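Local coordinates for CBS domain-containing protein CBSX2, chloroplastic (Arabidopsis thaliana, PDB 3SL7) that probably regulates the chloroplast thioredoxin system, and through it plant development, by way of its pair of CBS domains, at residues W47-L59 / V99-V111. Residues are numbered along the deposited sequence; the frame is centred on the assembly and turned at random.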
ATOM      1  N   TRP A  47       1.142  24.249   3.954  1.00 35.41           N
ATOM      2  CA  TRP A  47       0.244  23.180   3.533  1.00 29.81           C
ATOM      3  C   TRP A  47      -0.257  23.326   2.105  1.00 28.21           C
ATOM      4  O   TRP A  47      -1.162  22.612   1.688  1.00 32.42           O
ATOM      5  CB  TRP A  47      -0.919  23.014   4.520  1.00 44.46           C
ATOM      6  CG  TRP A  47      -0.540  22.058   5.573  1.00 46.64           C
ATOM      7  CD1 TRP A  47       0.253  22.304   6.654  1.00 51.64           C
ATOM      8  CD2 TRP A  47      -0.869  20.672   5.620  1.00 41.89           C
ATOM      9  NE1 TRP A  47       0.421  21.155   7.385  1.00 51.72           N
ATOM     10  CE2 TRP A  47      -0.258  20.136   6.770  1.00 51.85           C
ATOM     11  CE3 TRP A  47      -1.634  19.832   4.810  1.00 29.36           C
ATOM     12  CZ2 TRP A  47      -0.388  18.800   7.132  1.00 46.55           C
ATOM     13  CZ3 TRP A  47      -1.755  18.501   5.164  1.00 45.75           C
ATOM     14  CH2 TRP A  47      -1.136  18.000   6.317  1.00 52.44           C
ATOM     15  N   THR A  48       0.353  24.232   1.351  1.00 30.32           N
ATOM     16  CA  THR A  48       0.112  24.278  -0.083  1.00 34.33           C
ATOM     17  C   THR A  48       0.684  23.017  -0.711  1.00 36.00           C
ATOM     18  O   THR A  48       1.843  22.654  -0.458  1.00 32.61           O
ATOM     19  CB  THR A  48       0.756  25.506  -0.724  1.00 36.82           C
ATOM     20  OG1 THR A  48       0.264  26.680  -0.068  1.00 40.14           O
ATOM     21  CG2 THR A  48       0.408  25.570  -2.208  1.00 32.55           C
ATOM     22  N   LEU A  49      -0.129  22.337  -1.514  1.00 25.73           N
ATOM     23  CA  LEU A  49       0.311  21.127  -2.199  1.00 32.76           C
ATOM     24  C   LEU A  49       1.277  21.553  -3.296  1.00 36.74           C
ATOM     25  O   LEU A  49       0.923  22.354  -4.156  1.00 28.02           O
ATOM     26  CB  LEU A  49      -0.903  20.408  -2.786  1.00 23.88           C
ATOM     27  CG  LEU A  49      -0.819  19.000  -3.387  1.00 32.74           C
ATOM     28  CD1 LEU A  49      -0.420  19.061  -4.825  1.00 39.77           C
ATOM     29  CD2 LEU A  49       0.120  18.117  -2.589  1.00 18.49           C
ATOM     30  N   VAL A  50       2.511  21.060  -3.248  1.00 25.46           N
ATOM     31  CA  VAL A  50       3.500  21.457  -4.251  1.00 22.88           C
ATOM     32  C   VAL A  50       3.953  20.305  -5.149  1.00 27.39           C
ATOM     33  O   VAL A  50       4.547  20.524  -6.207  1.00 24.98           O
ATOM     34  CB  VAL A  50       4.722  22.146  -3.613  1.00 32.81           C
ATOM     35  CG1 VAL A  50       4.274  23.331  -2.771  1.00 29.88           C
ATOM     36  CG2 VAL A  50       5.544  21.147  -2.783  1.00 28.43           C
ATOM     37  N   GLY A  51       3.663  19.080  -4.730  1.00 25.00           N
ATOM     38  CA  GLY A  51       4.069  17.925  -5.497  1.00 25.12           C
ATOM     39  C   GLY A  51       3.691  16.621  -4.846  1.00 21.55           C
ATOM     40  O   GLY A  51       3.008  16.585  -3.826  1.00 25.82           O
ATOM     41  N   VAL A  52       4.116  15.539  -5.478  1.00 19.28           N
ATOM     42  CA  VAL A  52       3.931  14.204  -4.942  1.00 21.35           C
ATOM     43  C   VAL A  52       5.236  13.461  -5.170  1.00 31.90           C
ATOM     44  O   VAL A  52       5.991  13.782  -6.091  1.00 30.07           O
ATOM     45  CB  VAL A  52       2.774  13.455  -5.652  1.00 20.97           C
ATOM     46  CG1 VAL A  52       1.434  14.195  -5.427  1.00 29.65           C
ATOM     47  CG2 VAL A  52       3.060  13.322  -7.140  1.00 29.25           C
ATOM     48  N   VAL A  53       5.508  12.470  -4.330  1.00 25.79           N
ATOM     49  CA  VAL A  53       6.745  11.696  -4.464  1.00 26.61           C
ATOM     50  C   VAL A  53       6.466  10.263  -4.058  1.00 27.46           C
ATOM     51  O   VAL A  53       5.693  10.014  -3.128  1.00 29.58           O
ATOM     52  CB  VAL A  53       7.903  12.309  -3.631  1.00 26.01           C
ATOM     53  CG1 VAL A  53       7.626  12.179  -2.139  1.00 28.28           C
ATOM     54  CG2 VAL A  53       9.223  11.645  -4.013  1.00 24.30           C
ATOM     55  N   SER A  54       7.055   9.322  -4.790  1.00 25.91           N
ATOM     56  CA  SER A  54       6.818   7.911  -4.556  1.00 30.97           C
ATOM     57  C   SER A  54       8.075   7.167  -4.193  1.00 30.01           C
ATOM     58  O   SER A  54       9.176   7.688  -4.372  1.00 31.42           O
ATOM     59  CB  SER A  54       6.242   7.280  -5.816  1.00 38.95           C
ATOM     60  OG  SER A  54       5.010   7.883  -6.136  1.00 42.79           O
ATOM     61  N   ASP A  55       7.910   5.937  -3.705  1.00 33.93           N
ATOM     62  CA  ASP A  55       9.062   5.077  -3.440  1.00 36.43           C
ATOM     63  C   ASP A  55       9.933   4.926  -4.694  1.00 37.91           C
ATOM     64  O   ASP A  55      11.149   4.936  -4.596  1.00 38.20           O
ATOM     65  CB  ASP A  55       8.642   3.704  -2.889  1.00 35.25           C
ATOM     66  CG  ASP A  55       7.484   3.078  -3.660  1.00 45.13           C
ATOM     67  OD1 ASP A  55       7.137   3.560  -4.760  1.00 41.71           O
ATOM     68  OD2 ASP A  55       6.922   2.083  -3.160  1.00 50.60           O
ATOM     69  N   TYR A  56       9.307   4.816  -5.864  1.00 41.27           N
ATOM     70  CA  TYR A  56      10.044   4.675  -7.122  1.00 39.53           C
ATOM     71  C   TYR A  56      10.882   5.915  -7.463  1.00 43.31           C
ATOM     72  O   TYR A  56      11.845   5.830  -8.224  1.00 46.44           O
ATOM     73  CB  TYR A  56       9.113   4.279  -8.293  1.00 40.40           C
ATOM     74  CG  TYR A  56       7.900   5.158  -8.509  1.00 50.43           C
ATOM     75  CD1 TYR A  56       6.616   4.690  -8.240  1.00 53.60           C
ATOM     76  CD2 TYR A  56       8.029   6.455  -8.995  1.00 69.35           C
ATOM     77  CE1 TYR A  56       5.499   5.496  -8.444  1.00 51.03           C
ATOM     78  CE2 TYR A  56       6.916   7.266  -9.196  1.00 69.78           C
ATOM     79  CZ  TYR A  56       5.657   6.781  -8.922  1.00 62.59           C
ATOM     80  OH  TYR A  56       4.555   7.591  -9.123  1.00 74.21           O
ATOM     81  N   ASP A  57      10.527   7.060  -6.891  1.00 26.31           N
ATOM     82  CA  ASP A  57      11.308   8.278  -7.086  1.00 26.05           C
ATOM     83  C   ASP A  57      12.477   8.306  -6.121  1.00 32.00           C
ATOM     84  O   ASP A  57      13.596   8.647  -6.494  1.00 36.93           O
ATOM     85  CB  ASP A  57      10.450   9.517  -6.834  1.00 31.35           C
ATOM     86  CG  ASP A  57       9.299   9.645  -7.808  1.00 38.98           C
ATOM     87  OD1 ASP A  57       9.514   9.413  -9.017  1.00 40.86           O
ATOM     88  OD2 ASP A  57       8.180   9.985  -7.356  1.00 40.35           O
ATOM     89  N   LEU A  58      12.201   7.957  -4.869  1.00 29.94           N
ATOM     90  CA  LEU A  58      13.193   8.025  -3.809  1.00 40.94           C
ATOM     91  C   LEU A  58      14.277   6.953  -3.951  1.00 41.52           C
ATOM     92  O   LEU A  58      15.401   7.143  -3.495  1.00 37.38           O
ATOM     93  CB  LEU A  58      12.504   7.912  -2.446  1.00 31.49           C
ATOM     94  CG  LEU A  58      11.465   8.989  -2.129  1.00 33.30           C
ATOM     95  CD1 LEU A  58      10.698   8.635  -0.868  1.00 33.38           C
ATOM     96  CD2 LEU A  58      12.134  10.361  -1.999  1.00 35.42           C
ATOM     97  N   LEU A  59      13.952   5.836  -4.597  1.00 34.31           N
ATOM     98  CA  LEU A  59      14.906   4.730  -4.714  1.00 36.18           C
ATOM     99  C   LEU A  59      15.304   4.440  -6.158  1.00 35.18           C
ATOM    100  O   LEU A  59      15.619   3.310  -6.504  1.00 71.19           O
ATOM    101  CB  LEU A  59      14.339   3.463  -4.068  1.00 33.66           C
ATOM    102  CG  LEU A  59      14.210   3.545  -2.548  1.00 39.03           C
ATOM    103  CD1 LEU A  59      13.391   2.389  -2.020  1.00 59.32           C
ATOM    104  CD2 LEU A  59      15.584   3.592  -1.890  1.00 40.74           C
ATOM    105  N   VAL A  99      17.368  15.454  -1.187  1.00 34.99           N
ATOM    106  CA  VAL A  99      16.082  15.898  -0.655  1.00 34.16           C
ATOM    107  C   VAL A  99      14.912  15.566  -1.577  1.00 43.21           C
ATOM    108  O   VAL A  99      15.081  15.358  -2.778  1.00 32.75           O
ATOM    109  CB  VAL A  99      15.989  17.426  -0.382  1.00 34.84           C
ATOM    110  CG1 VAL A  99      16.586  17.844   0.951  1.00 44.71           C
ATOM    111  CG2 VAL A  99      16.338  18.280  -1.596  1.00 35.93           C
ATOM    112  N   VAL A 100      13.716  15.552  -1.003  1.00 30.80           N
ATOM    113  CA  VAL A 100      12.507  15.240  -1.755  1.00 33.08           C
ATOM    114  C   VAL A 100      12.336  16.162  -2.956  1.00 30.54           C
ATOM    115  O   VAL A 100      12.021  15.703  -4.041  1.00 33.10           O
ATOM    116  CB  VAL A 100      11.257  15.322  -0.854  1.00 30.17           C
ATOM    117  CG1 VAL A 100       9.980  15.382  -1.710  1.00 32.24           C
ATOM    118  CG2 VAL A 100      11.233  14.133   0.095  1.00 26.11           C
ATOM    119  N   GLY A 101      12.536  17.461  -2.752  1.00 28.99           N
ATOM    120  CA  GLY A 101      12.372  18.431  -3.818  1.00 32.19           C
ATOM    121  C   GLY A 101      13.000  17.996  -5.133  1.00 47.56           C
ATOM    122  O   GLY A 101      12.404  18.167  -6.188  1.00 30.86           O
ATOM    123  N   ASP A 102      14.206  17.431  -5.087  1.00 30.51           N
ATOM    124  CA  ASP A 102      14.884  17.051  -6.321  1.00 26.51           C
ATOM    125  C   ASP A 102      14.149  15.935  -7.063  1.00 32.65           C
ATOM    126  O   ASP A 102      14.208  15.857  -8.290  1.00 29.43           O
ATOM    127  CB  ASP A 102      16.340  16.637  -6.027  1.00 23.79           C
ATOM    128  CG  ASP A 102      17.236  17.839  -5.721  1.00 24.44           C
ATOM    129  OD1 ASP A 102      16.992  18.514  -4.709  1.00 35.30           O
ATOM    130  OD2 ASP A 102      18.220  18.056  -6.451  1.00 94.05           O
ATOM    131  N   LEU A 103      13.447  15.083  -6.325  1.00 25.32           N
ATOM    132  CA  LEU A 103      12.957  13.818  -6.877  1.00 31.05           C
ATOM    133  C   LEU A 103      11.455  13.791  -7.075  1.00 27.29           C
ATOM    134  O   LEU A 103      10.913  12.861  -7.668  1.00 25.21           O
ATOM    135  CB  LEU A 103      13.333  12.674  -5.948  1.00 29.24           C
ATOM    136  CG  LEU A 103      14.825  12.574  -5.607  1.00 39.47           C
ATOM    137  CD1 LEU A 103      15.079  11.364  -4.733  1.00 36.00           C
ATOM    138  CD2 LEU A 103      15.651  12.503  -6.876  1.00 37.94           C
HETATM  139  N   MSE A 104      10.786  14.805  -6.553  1.00 29.92           N
HETATM  140  CA  MSE A 104       9.338  14.838  -6.583  1.00 36.61           C
HETATM  141  C   MSE A 104       8.784  15.215  -7.959  1.00 37.42           C
HETATM  142  O   MSE A 104       9.495  15.674  -8.860  1.00 24.63           O
HETATM  143  CB  MSE A 104       8.826  15.819  -5.540  1.00 22.09           C
HETATM  144  CG  MSE A 104       8.946  17.261  -5.984  1.00 22.97           C
HETATM  145 SE   MSE A 104       8.244  18.505  -4.677  1.00 30.08          SE
HETATM  146  CE  MSE A 104       8.514  20.178  -5.621  1.00 27.64           C
ATOM    147  N   THR A 105       7.493  14.988  -8.116  1.00 26.86           N
ATOM    148  CA  THR A 105       6.773  15.425  -9.290  1.00 28.14           C
ATOM    149  C   THR A 105       5.972  16.637  -8.875  1.00 27.85           C
ATOM    150  O   THR A 105       5.084  16.537  -8.030  1.00 32.97           O
ATOM    151  CB  THR A 105       5.833  14.322  -9.790  1.00 32.43           C
ATOM    152  OG1 THR A 105       6.622  13.261 -10.344  1.00 38.98           O
ATOM    153  CG2 THR A 105       4.893  14.870 -10.851  1.00 29.74           C
ATOM    154  N   PRO A 106       6.306  17.799  -9.444  1.00 26.25           N
ATOM    155  CA  PRO A 106       5.655  19.036  -9.042  1.00 32.43           C
ATOM    156  C   PRO A 106       4.298  19.168  -9.744  1.00 28.86           C
ATOM    157  O   PRO A 106       4.074  18.503 -10.756  1.00 26.10           O
ATOM    158  CB  PRO A 106       6.611  20.093  -9.566  1.00 28.24           C
ATOM    159  CG  PRO A 106       7.124  19.482 -10.838  1.00 39.38           C
ATOM    160  CD  PRO A 106       7.235  18.003 -10.570  1.00 36.61           C
ATOM    161  N   SER A 107       3.408  19.978  -9.192  1.00 35.34           N
ATOM    162  CA  SER A 107       2.200  20.365  -9.917  1.00 33.34           C
ATOM    163  C   SER A 107       1.390  19.141 -10.350  1.00 23.21           C
ATOM    164  O   SER A 107       1.041  19.013 -11.522  1.00 35.04           O
ATOM    165  CB  SER A 107       2.627  21.169 -11.146  1.00 36.52           C
ATOM    166  OG  SER A 107       1.516  21.808 -11.742  1.00 74.25           O
ATOM    167  N   PRO A 108       1.127  18.212  -9.414  1.00 32.71           N
ATOM    168  CA  PRO A 108       0.426  16.979  -9.791  1.00 32.09           C
ATOM    169  C   PRO A 108      -1.039  17.261 -10.109  1.00 30.67           C
ATOM    170  O   PRO A 108      -1.525  18.372  -9.847  1.00 27.04           O
ATOM    171  CB  PRO A 108       0.545  16.107  -8.530  1.00 35.98           C
ATOM    172  CG  PRO A 108       0.670  17.087  -7.407  1.00 40.07           C
ATOM    173  CD  PRO A 108       1.462  18.243  -7.976  1.00 42.10           C
ATOM    174  N   LEU A 109      -1.708  16.267 -10.686  1.00 35.20           N
ATOM    175  CA  LEU A 109      -3.147  16.294 -10.861  1.00 44.19           C
ATOM    176  C   LEU A 109      -3.785  16.353  -9.500  1.00 25.53           C
ATOM    177  O   LEU A 109      -3.437  15.577  -8.612  1.00 37.86           O
ATOM    178  CB  LEU A 109      -3.622  15.020 -11.561  1.00 54.15           C
ATOM    179  CG  LEU A 109      -3.500  15.002 -13.081  1.00 71.63           C
ATOM    180  CD1 LEU A 109      -4.116  13.720 -13.643  1.00 83.70           C
ATOM    181  CD2 LEU A 109      -4.173  16.252 -13.653  1.00 44.08           C
ATOM    182  N   VAL A 110      -4.736  17.269  -9.335  1.00 36.04           N
ATOM    183  CA  VAL A 110      -5.521  17.309  -8.107  1.00 22.59           C
ATOM    184  C   VAL A 110      -7.023  17.432  -8.374  1.00 30.22           C
ATOM    185  O   VAL A 110      -7.456  17.779  -9.480  1.00 32.56           O
ATOM    186  CB  VAL A 110      -5.109  18.470  -7.177  1.00 35.15           C
ATOM    187  CG1 VAL A 110      -3.594  18.464  -6.911  1.00 21.35           C
ATOM    188  CG2 VAL A 110      -5.561  19.805  -7.754  1.00 33.97           C
ATOM    189  N   VAL A 111      -7.817  17.153  -7.348  1.00 29.18           N
ATOM    190  CA  VAL A 111      -9.253  17.346  -7.442  1.00 21.84           C
ATOM    191  C   VAL A 111      -9.684  18.217  -6.278  1.00 28.26           C
ATOM    192  O   VAL A 111      -8.870  18.565  -5.421  1.00 23.84           O
ATOM    193  CB  VAL A 111     -10.012  16.011  -7.394  1.00 28.47           C
ATOM    194  CG1 VAL A 111      -9.702  15.183  -8.632  1.00 32.60           C
ATOM    195  CG2 VAL A 111      -9.649  15.245  -6.135  1.00 33.61           C
TER
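V52 and T105 form a hydrogen-bonded antiparallel pair, each backbone N-H answering the other's carbonyl. The bond from T105 N to V52 O is 2.8 Å long and nearly straight, 173° at the hydrogen; V52 N returns one to T105 O at 2.9 Å. One pair along, G51 and P106 form the non-hydrogen-bonded pair of the ladder, with CA of G51 close to T105 O. Past it, S107 N comes down on V50 O from above the carbonyl plane, at 3.2 Å.

M104, a selenomethionine, can be followed outward. Its CB sits 3.5 Å from V52 O and also meets CB of V53. The chain then runs extended, so that SE passes CA of G51 at 4.3 Å and CE ends beside V50 O and V50 CG2.

Toward helix 55-58, L103 lays CD1 3.6 Å from D57 O and against L58. D57 turns its carboxylate back, CG anti to the carbonyl carbon (chi1 -63°), and OD2 takes the N-H of S54 at 2.9 Å, while its CB rests on L103 O. With D57 cut back to an alanine, S54 N would probably lose this acceptor and the turn into helix 55-58 would be less firmly set. At the other end L49 reaches over with CD1 to CG of P108, 3.4 Å, closer than usual van der Waals contact; the proline ring also slides past V52.

Strand 49-54 carries a classic beta bulge, where V50 and G51 together stand opposite the single residue V42. The short strand 105-106, from the second CBS repeat, thus edges the first repeat's antiparallel sheet, the interlocking of two repeats characteristic of a CBS pair (Bateman module).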